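Local coordinates for protein amino acid amide racemase (Ochrobactrum anthropi, PDB 6GIO) that belongs to the class-III aminotransferase family of fold-type I enzymes and holds pyridoxal-5'-phosphate in its pocket, at residues S130-N142 and M155-Y169. Numbering follows the deposited sequence.
With PLP (pyridoxal-5'-phosphate), chain G.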
ATOM      1  N   SER C 130     -16.330  19.429   1.129  1.00 24.82           N
ATOM      2  CA  SER C 130     -15.863  18.597   2.221  1.00 26.11           C
ATOM      3  C   SER C 130     -16.709  17.363   2.465  1.00 25.28           C
ATOM      4  O   SER C 130     -16.273  16.431   3.158  1.00 24.12           O
ATOM      5  CB  SER C 130     -15.822  19.468   3.505  1.00 27.66           C
ATOM      6  OG  SER C 130     -17.118  20.044   3.766  1.00 29.61           O
ATOM      7  N   ARG C 131     -17.929  17.365   1.931  1.00 25.51           N
ATOM      8  CA  ARG C 131     -18.882  16.299   2.193  1.00 25.28           C
ATOM      9  C   ARG C 131     -18.795  15.153   1.163  1.00 24.11           C
ATOM     10  O   ARG C 131     -18.483  15.377  -0.028  1.00 21.51           O
ATOM     11  CB  ARG C 131     -20.293  16.857   2.217  1.00 25.48           C
ATOM     12  CG  ARG C 131     -20.542  17.854   3.337  1.00 26.45           C
ATOM     13  CD  ARG C 131     -21.989  18.300   3.273  1.00 27.89           C
ATOM     14  NE  ARG C 131     -22.260  19.562   3.976  1.00 27.76           N
ATOM     15  CZ  ARG C 131     -22.665  19.651   5.236  1.00 27.02           C
ATOM     16  NH1 ARG C 131     -22.831  18.565   6.000  1.00 25.00           N
ATOM     17  NH2 ARG C 131     -22.892  20.858   5.742  1.00 27.36           N
ATOM     18  N   ILE C 132     -19.072  13.937   1.653  1.00 21.28           N
ATOM     19  CA  ILE C 132     -18.977  12.719   0.854  1.00 23.33           C
ATOM     20  C   ILE C 132     -20.242  11.862   0.998  1.00 21.49           C
ATOM     21  O   ILE C 132     -20.717  11.679   2.099  1.00 20.38           O
ATOM     22  CB  ILE C 132     -17.725  11.872   1.256  1.00 25.30           C
ATOM     23  CG1 ILE C 132     -16.428  12.614   0.896  1.00 25.45           C
ATOM     24  CG2 ILE C 132     -17.748  10.505   0.572  1.00 25.15           C
ATOM     25  CD1 ILE C 132     -16.211  12.901  -0.571  1.00 25.09           C
ATOM     26  N   ILE C 133     -20.753  11.310  -0.105  1.00 22.71           N
ATOM     27  CA  ILE C 133     -21.891  10.376  -0.042  1.00 22.03           C
ATOM     28  C   ILE C 133     -21.334   8.962  -0.178  1.00 21.93           C
ATOM     29  O   ILE C 133     -20.589   8.674  -1.078  1.00 21.29           O
ATOM     30  CB  ILE C 133     -22.980  10.684  -1.080  1.00 23.79           C
ATOM     31  CG1 ILE C 133     -23.523  12.110  -0.856  1.00 22.88           C
ATOM     32  CG2 ILE C 133     -24.145   9.682  -0.989  1.00 24.47           C
ATOM     33  CD1 ILE C 133     -24.142  12.727  -2.087  1.00 24.37           C
ATOM     34  N   SER C 134     -21.707   8.111   0.746  1.00 23.21           N
ATOM     35  CA  SER C 134     -21.339   6.714   0.710  1.00 26.70           C
ATOM     36  C   SER C 134     -22.546   5.787   1.090  1.00 25.69           C
ATOM     37  O   SER C 134     -23.629   6.270   1.420  1.00 25.92           O
ATOM     38  CB  SER C 134     -20.200   6.543   1.682  1.00 29.42           C
ATOM     39  OG  SER C 134     -19.750   5.228   1.687  1.00 37.50           O
ATOM     40  N   PHE C 135     -22.360   4.468   1.036  1.00 22.65           N
ATOM     41  CA  PHE C 135     -23.432   3.530   1.360  1.00 23.26           C
ATOM     42  C   PHE C 135     -23.183   2.741   2.620  1.00 22.58           C
ATOM     43  O   PHE C 135     -22.070   2.347   2.873  1.00 20.82           O
ATOM     44  CB  PHE C 135     -23.714   2.568   0.191  1.00 24.36           C
ATOM     45  CG  PHE C 135     -24.506   3.232  -0.879  1.00 26.23           C
ATOM     46  CD1 PHE C 135     -25.885   3.341  -0.753  1.00 25.85           C
ATOM     47  CD2 PHE C 135     -23.878   3.894  -1.900  1.00 26.99           C
ATOM     48  CE1 PHE C 135     -26.623   4.049  -1.691  1.00 29.10           C
ATOM     49  CE2 PHE C 135     -24.614   4.620  -2.838  1.00 30.57           C
ATOM     50  CZ  PHE C 135     -25.992   4.670  -2.743  1.00 30.15           C
ATOM     51  N   ILE C 136     -24.241   2.529   3.391  1.00 22.51           N
ATOM     52  CA  ILE C 136     -24.187   1.615   4.519  1.00 23.88           C
ATOM     53  C   ILE C 136     -23.760   0.260   3.958  1.00 24.77           C
ATOM     54  O   ILE C 136     -24.350  -0.279   2.982  1.00 26.31           O
ATOM     55  CB  ILE C 136     -25.537   1.513   5.269  1.00 25.62           C
ATOM     56  CG1 ILE C 136     -25.889   2.836   5.932  1.00 24.69           C
ATOM     57  CG2 ILE C 136     -25.490   0.434   6.360  1.00 24.20           C
ATOM     58  CD1 ILE C 136     -27.332   2.964   6.324  1.00 25.51           C
ATOM     59  N   GLY C 137     -22.713  -0.282   4.563  1.00 26.00           N
ATOM     60  CA  GLY C 137     -22.210  -1.588   4.206  1.00 25.06           C
ATOM     61  C   GLY C 137     -21.107  -1.579   3.168  1.00 25.66           C
ATOM     62  O   GLY C 137     -20.510  -2.641   2.872  1.00 26.11           O
ATOM     63  N   SER C 138     -20.821  -0.397   2.620  1.00 24.85           N
ATOM     64  CA  SER C 138     -19.778  -0.228   1.637  1.00 24.93           C
ATOM     65  C   SER C 138     -18.416  -0.454   2.314  1.00 25.30           C
ATOM     66  O   SER C 138     -18.240  -0.203   3.499  1.00 25.40           O
ATOM     67  CB  SER C 138     -19.830   1.167   1.016  1.00 26.67           C
ATOM     68  OG  SER C 138     -19.282   2.104   1.902  1.00 28.88           O
ATOM     69  N   TYR C 139     -17.476  -0.955   1.532  1.00 27.00           N
ATOM     70  CA  TYR C 139     -16.160  -1.269   2.015  1.00 30.40           C
ATOM     71  C   TYR C 139     -15.243  -0.673   0.982  1.00 29.60           C
ATOM     72  O   TYR C 139     -15.127  -1.212  -0.104  1.00 30.58           O
ATOM     73  CB  TYR C 139     -15.990  -2.783   2.139  1.00 31.49           C
ATOM     74  CG  TYR C 139     -14.693  -3.176   2.776  1.00 33.68           C
ATOM     75  CD1 TYR C 139     -13.496  -3.115   2.050  1.00 35.17           C
ATOM     76  CD2 TYR C 139     -14.646  -3.644   4.081  1.00 36.93           C
ATOM     77  CE1 TYR C 139     -12.292  -3.481   2.616  1.00 35.78           C
ATOM     78  CE2 TYR C 139     -13.433  -4.021   4.661  1.00 36.84           C
ATOM     79  CZ  TYR C 139     -12.254  -3.925   3.913  1.00 37.86           C
ATOM     80  OH  TYR C 139     -11.018  -4.267   4.451  1.00 38.66           O
ATOM     81  N   HIS C 140     -14.657   0.477   1.310  1.00 28.53           N
ATOM     82  CA  HIS C 140     -13.700   1.158   0.426  1.00 26.71           C
ATOM     83  C   HIS C 140     -12.228   1.021   0.891  1.00 27.69           C
ATOM     84  O   HIS C 140     -11.317   1.514   0.222  1.00 26.59           O
ATOM     85  CB  HIS C 140     -14.102   2.613   0.266  1.00 25.48           C
ATOM     86  CG  HIS C 140     -15.428   2.786  -0.404  1.00 27.05           C
ATOM     87  ND1 HIS C 140     -15.671   2.336  -1.685  1.00 27.66           N
ATOM     88  CD2 HIS C 140     -16.587   3.335   0.030  1.00 27.67           C
ATOM     89  CE1 HIS C 140     -16.935   2.583  -1.998  1.00 28.26           C
ATOM     90  NE2 HIS C 140     -17.505   3.210  -0.987  1.00 26.51           N
ATOM     91  N   GLY C 141     -12.006   0.376   2.036  1.00 25.99           N
ATOM     92  CA  GLY C 141     -10.673   0.060   2.494  1.00 29.25           C
ATOM     93  C   GLY C 141     -10.520  -0.003   4.016  1.00 32.77           C
ATOM     94  O   GLY C 141     -11.482   0.240   4.749  1.00 34.72           O
ATOM     95  N   ASN C 142      -9.307  -0.326   4.482  1.00 30.43           N
ATOM     96  CA  ASN C 142      -9.015  -0.446   5.902  1.00 32.40           C
ATOM     97  C   ASN C 142      -7.815   0.401   6.359  1.00 33.61           C
ATOM     98  O   ASN C 142      -7.165   0.102   7.381  1.00 33.35           O
ATOM     99  CB  ASN C 142      -8.822  -1.915   6.309  1.00 32.86           C
ATOM    100  CG  ASN C 142      -9.473  -2.235   7.645  1.00 33.16           C
ATOM    101  OD1 ASN C 142     -10.343  -1.496   8.117  1.00 40.05           O
ATOM    102  ND2 ASN C 142      -9.106  -3.348   8.236  1.00 31.87           N
ATOM    103  N   MET C 155     -16.015  -2.023  10.550  1.00 43.04           N
ATOM    104  CA  MET C 155     -15.263  -0.803  10.905  1.00 44.01           C
ATOM    105  C   MET C 155     -16.024   0.221  11.794  1.00 41.05           C
ATOM    106  O   MET C 155     -15.614   1.382  11.958  1.00 32.17           O
ATOM    107  CB  MET C 155     -14.742  -0.158   9.629  1.00 52.77           C
ATOM    108  CG  MET C 155     -13.868  -1.131   8.822  1.00 62.16           C
ATOM    109  SD  MET C 155     -14.082  -1.152   7.024  1.00 78.10           S
ATOM    110  CE  MET C 155     -15.763  -0.547   6.840  1.00 67.69           C
ATOM    111  N   THR C 156     -17.090  -0.230  12.446  1.00 39.71           N
ATOM    112  CA  THR C 156     -17.832   0.642  13.370  1.00 37.42           C
ATOM    113  C   THR C 156     -17.091   0.808  14.713  1.00 37.36           C
ATOM    114  O   THR C 156     -17.580   1.489  15.618  1.00 34.59           O
ATOM    115  CB  THR C 156     -19.241   0.087  13.640  1.00 37.21           C
ATOM    116  OG1 THR C 156     -19.141  -1.233  14.203  1.00 35.48           O
ATOM    117  CG2 THR C 156     -20.064   0.049  12.345  1.00 35.48           C
ATOM    118  N   HIS C 157     -15.926   0.170  14.856  1.00 34.04           N
ATOM    119  CA  HIS C 157     -15.069   0.447  16.006  1.00 35.41           C
ATOM    120  C   HIS C 157     -14.499   1.888  15.961  1.00 33.18           C
ATOM    121  O   HIS C 157     -13.996   2.355  16.956  1.00 32.90           O
ATOM    122  CB  HIS C 157     -13.940  -0.600  16.122  1.00 35.38           C
ATOM    123  CG  HIS C 157     -13.226  -0.857  14.835  1.00 35.07           C
ATOM    124  ND1 HIS C 157     -12.578   0.140  14.125  1.00 32.88           N
ATOM    125  CD2 HIS C 157     -13.070  -1.997  14.122  1.00 35.68           C
ATOM    126  CE1 HIS C 157     -12.068  -0.384  13.023  1.00 36.11           C
ATOM    127  NE2 HIS C 157     -12.355  -1.675  12.996  1.00 32.80           N
ATOM    128  N   THR C 158     -14.613   2.580  14.818  1.00 31.46           N
ATOM    129  CA  THR C 158     -14.006   3.907  14.600  1.00 31.51           C
ATOM    130  C   THR C 158     -15.031   4.811  13.924  1.00 32.03           C
ATOM    131  O   THR C 158     -15.745   4.377  13.007  1.00 32.66           O
ATOM    132  CB  THR C 158     -12.750   3.788  13.683  1.00 32.66           C
ATOM    133  OG1 THR C 158     -11.849   2.837  14.257  1.00 29.56           O
ATOM    134  CG2 THR C 158     -12.026   5.146  13.493  1.00 31.13           C
ATOM    135  N   LEU C 159     -15.112   6.058  14.368  1.00 32.11           N
ATOM    136  CA  LEU C 159     -16.103   6.990  13.827  1.00 32.42           C
ATOM    137  C   LEU C 159     -15.819   7.308  12.375  1.00 31.46           C
ATOM    138  O   LEU C 159     -14.675   7.364  11.972  1.00 31.04           O
ATOM    139  CB  LEU C 159     -16.102   8.288  14.650  1.00 35.79           C
ATOM    140  CG  LEU C 159     -16.713   8.241  16.066  1.00 35.25           C
ATOM    141  CD1 LEU C 159     -16.712   9.626  16.655  1.00 34.67           C
ATOM    142  CD2 LEU C 159     -18.140   7.692  16.080  1.00 34.83           C
ATOM    143  N   PRO C 160     -16.854   7.529  11.570  1.00 34.72           N
ATOM    144  CA  PRO C 160     -16.532   7.972  10.213  1.00 33.08           C
ATOM    145  C   PRO C 160     -15.927   9.360  10.123  1.00 32.01           C
ATOM    146  O   PRO C 160     -16.068  10.171  11.008  1.00 32.31           O
ATOM    147  CB  PRO C 160     -17.896   8.005   9.498  1.00 34.86           C
ATOM    148  CG  PRO C 160     -18.898   7.453  10.469  1.00 35.57           C
ATOM    149  CD  PRO C 160     -18.306   7.558  11.833  1.00 35.80           C
ATOM    150  N   ARG C 161     -15.261   9.596   9.008  1.00 32.21           N
ATOM    151  CA  ARG C 161     -14.901  10.918   8.530  1.00 30.42           C
ATOM    152  C   ARG C 161     -16.069  11.900   8.695  1.00 29.76           C
ATOM    153  O   ARG C 161     -17.197  11.584   8.327  1.00 28.31           O
ATOM    154  CB  ARG C 161     -14.492  10.788   7.057  1.00 29.51           C
ATOM    155  CG  ARG C 161     -13.830  11.999   6.464  1.00 31.73           C
ATOM    156  CD  ARG C 161     -13.843  11.947   4.944  1.00 31.77           C
ATOM    157  NE  ARG C 161     -13.248  13.157   4.376  1.00 31.42           N
ATOM    158  CZ  ARG C 161     -11.935  13.357   4.243  1.00 30.40           C
ATOM    159  NH1 ARG C 161     -11.070  12.433   4.643  1.00 29.01           N
ATOM    160  NH2 ARG C 161     -11.487  14.480   3.714  1.00 28.86           N
ATOM    161  N   PRO C 162     -15.812  13.084   9.288  1.00 30.29           N
ATOM    162  CA  PRO C 162     -16.858  14.103   9.344  1.00 30.71           C
ATOM    163  C   PRO C 162     -17.314  14.518   7.962  1.00 28.91           C
ATOM    164  O   PRO C 162     -16.483  14.637   7.042  1.00 32.34           O
ATOM    165  CB  PRO C 162     -16.182  15.311  10.045  1.00 32.13           C
ATOM    166  CG  PRO C 162     -14.973  14.762  10.701  1.00 32.34           C
ATOM    167  CD  PRO C 162     -14.571  13.507   9.967  1.00 31.97           C
ATOM    168  N   GLY C 163     -18.612  14.735   7.818  1.00 26.22           N
ATOM    169  CA  GLY C 163     -19.187  15.160   6.549  1.00 29.22           C
ATOM    170  C   GLY C 163     -19.656  14.011   5.643  1.00 27.46           C
ATOM    171  O   GLY C 163     -20.082  14.262   4.523  1.00 26.08           O
ATOM    172  N   VAL C 164     -19.611  12.775   6.141  1.00 25.61           N
ATOM    173  CA  VAL C 164     -20.072  11.596   5.377  1.00 25.93           C
ATOM    174  C   VAL C 164     -21.566  11.346   5.604  1.00 25.76           C
ATOM    175  O   VAL C 164     -22.058  11.228   6.747  1.00 23.64           O
ATOM    176  CB  VAL C 164     -19.238  10.320   5.705  1.00 27.02           C
ATOM    177  CG1 VAL C 164     -19.830   9.078   5.037  1.00 28.13           C
ATOM    178  CG2 VAL C 164     -17.809  10.508   5.228  1.00 26.37           C
ATOM    179  N   LEU C 165     -22.292  11.296   4.492  1.00 25.00           N
ATOM    180  CA  LEU C 165     -23.695  10.923   4.467  1.00 25.47           C
ATOM    181  C   LEU C 165     -23.744   9.477   4.051  1.00 24.66           C
ATOM    182  O   LEU C 165     -23.367   9.177   2.909  1.00 23.35           O
ATOM    183  CB  LEU C 165     -24.459  11.789   3.438  1.00 25.64           C
ATOM    184  CG  LEU C 165     -25.964  11.464   3.275  1.00 26.40           C
ATOM    185  CD1 LEU C 165     -26.621  11.405   4.640  1.00 26.75           C
ATOM    186  CD2 LEU C 165     -26.701  12.464   2.384  1.00 27.27           C
ATOM    187  N   LEU C 166     -24.162   8.596   4.976  1.00 25.47           N
ATOM    188  CA  LEU C 166     -24.389   7.160   4.711  1.00 23.82           C
ATOM    189  C   LEU C 166     -25.857   6.781   4.409  1.00 23.80           C
ATOM    190  O   LEU C 166     -26.745   6.991   5.231  1.00 24.46           O
ATOM    191  CB  LEU C 166     -23.926   6.322   5.891  1.00 24.24           C
ATOM    192  CG  LEU C 166     -22.424   6.220   6.104  1.00 25.62           C
ATOM    193  CD1 LEU C 166     -22.177   5.468   7.417  1.00 29.75           C
ATOM    194  CD2 LEU C 166     -21.683   5.529   4.971  1.00 25.04           C
ATOM    195  N   LEU C 167     -26.104   6.197   3.236  1.00 23.91           N
ATOM    196  CA  LEU C 167     -27.444   5.824   2.810  1.00 23.37           C
ATOM    197  C   LEU C 167     -27.565   4.336   2.749  1.00 23.50           C
ATOM    198  O   LEU C 167     -26.568   3.680   2.467  1.00 23.78           O
ATOM    199  CB  LEU C 167     -27.686   6.336   1.397  1.00 23.88           C
ATOM    200  CG  LEU C 167     -27.625   7.844   1.141  1.00 25.23           C
ATOM    201  CD1 LEU C 167     -27.665   8.108  -0.347  1.00 26.23           C
ATOM    202  CD2 LEU C 167     -28.761   8.547   1.854  1.00 26.66           C
ATOM    203  N   PRO C 168     -28.794   3.784   2.925  1.00 24.20           N
ATOM    204  CA  PRO C 168     -28.982   2.371   2.671  1.00 24.26           C
ATOM    205  C   PRO C 168     -28.745   2.016   1.209  1.00 23.83           C
ATOM    206  O   PRO C 168     -29.058   2.806   0.279  1.00 21.81           O
ATOM    207  CB  PRO C 168     -30.453   2.129   3.067  1.00 25.08           C
ATOM    208  CG  PRO C 168     -30.842   3.286   3.924  1.00 25.51           C
ATOM    209  CD  PRO C 168     -30.047   4.418   3.384  1.00 25.59           C
ATOM    210  N   TYR C 169     -28.159   0.845   0.997  1.00 22.87           N
ATOM    211  CA  TYR C 169     -28.050   0.306  -0.357  1.00 23.44           C
ATOM    212  C   TYR C 169     -29.287  -0.585  -0.625  1.00 22.90           C
ATOM    213  O   TYR C 169     -29.533  -1.554   0.081  1.00 23.68           O
ATOM    214  CB  TYR C 169     -26.713  -0.445  -0.520  1.00 22.19           C
ATOM    215  CG  TYR C 169     -26.223  -0.726  -1.924  1.00 20.97           C
ATOM    216  CD1 TYR C 169     -26.684  -1.811  -2.633  1.00 21.68           C
ATOM    217  CD2 TYR C 169     -25.196   0.064  -2.512  1.00 21.17           C
ATOM    218  CE1 TYR C 169     -26.168  -2.125  -3.896  1.00 22.00           C
ATOM    219  CE2 TYR C 169     -24.679  -0.237  -3.751  1.00 20.25           C
ATOM    220  CZ  TYR C 169     -25.178  -1.328  -4.455  1.00 21.04           C
ATOM    221  OH  TYR C 169     -24.666  -1.656  -5.698  1.00 20.36           O
TER
HETATM  222  N1  PLP G 501     -12.904  -1.246  -2.349  1.00 32.40           N
HETATM  223  C2  PLP G 501     -13.587  -2.394  -2.581  1.00 35.26           C
HETATM  224  C2A PLP G 501     -14.920  -2.415  -3.263  1.00 35.39           C
HETATM  225  C3  PLP G 501     -13.038  -3.702  -2.142  1.00 34.50           C
HETATM  226  O3  PLP G 501     -13.728  -4.827  -2.370  1.00 35.47           O
HETATM  227  C4  PLP G 501     -11.717  -3.764  -1.485  1.00 35.56           C
HETATM  228  C4A PLP G 501     -11.149  -5.078  -1.055  1.00 34.77           C
HETATM  229  C5  PLP G 501     -11.043  -2.432  -1.291  1.00 34.45           C
HETATM  230  C6  PLP G 501     -11.690  -1.258  -1.737  1.00 34.88           C
HETATM  231  C5A PLP G 501      -9.708  -2.362  -0.569  1.00 34.56           C
HETATM  232  O4P PLP G 501      -8.676  -3.188  -1.125  1.00 34.82           O
HETATM  233  P   PLP G 501      -7.414  -3.633  -0.254  1.00 32.20           P
HETATM  234  O1P PLP G 501      -6.422  -3.991  -1.316  1.00 34.92           O
HETATM  235  O2P PLP G 501      -7.850  -4.824   0.580  1.00 30.35           O
HETATM  236  O3P PLP G 501      -7.005  -2.399   0.537  1.00 33.25           O
HETATM  237  O   HOH W   1     -16.171  14.019   4.478  1.00 27.78           O
HETATM  238  O   HOH W   2     -13.732  16.024   4.001  1.00 36.96           O
HETATM  239  O   HOH W   3     -22.370  15.820   5.403  1.00 31.30           O
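Ile132, Ser134 and Ile136 are linked to Gly163, Leu165 and Leu167 by five backbone hydrogen bonds, the pattern of parallel strands; the short axes lie 4.6 Å apart at 27°. The bond from Ser134 N to Leu165 O is 2.9 Å long and nearly straight (176°). Near the C-terminal ends of the paired strands the Phe135 and Tyr169 rings form a T-shaped pair with planes at 80°: Tyr169 brings CD2 over one face of Phe135, 3.6 Å from CG, while Pro168 O sits at the Phe135 rim, 3.4 Å from CE1. On this same side of the sheet Ile133 CG2, anti to its backbone nitrogen, meets Leu167 CD1 at 3.9 Å. The other side carries Ser134, whose CB packs on Leu166 CD2 at 3.7 Å.

Farther along, Met155 SD makes an oblique Met-aromatic contact with Tyr139, 3.8 Å from CE2; bends at chi2 and chi3 carry the sulfur there. Tyr139 CD1 lies 4.0 Å from PLP C4, also at an oblique approach.

Second-shell bonds anchor side chains (Ser134 OG to Ile149 O, Tyr169 OH to Glu205 O) and the Tyr139 backbone (N to Glu205 OE1). Strands 131-135 and 164-167 belong to a beta-alpha-beta unit whose connection includes helix 144-147. Strand 164-167 is outermost, within this chain, in their mixed sheet, strand 199-204 flanks 131-135, and helix 179-191 covers Ile133 and Leu165.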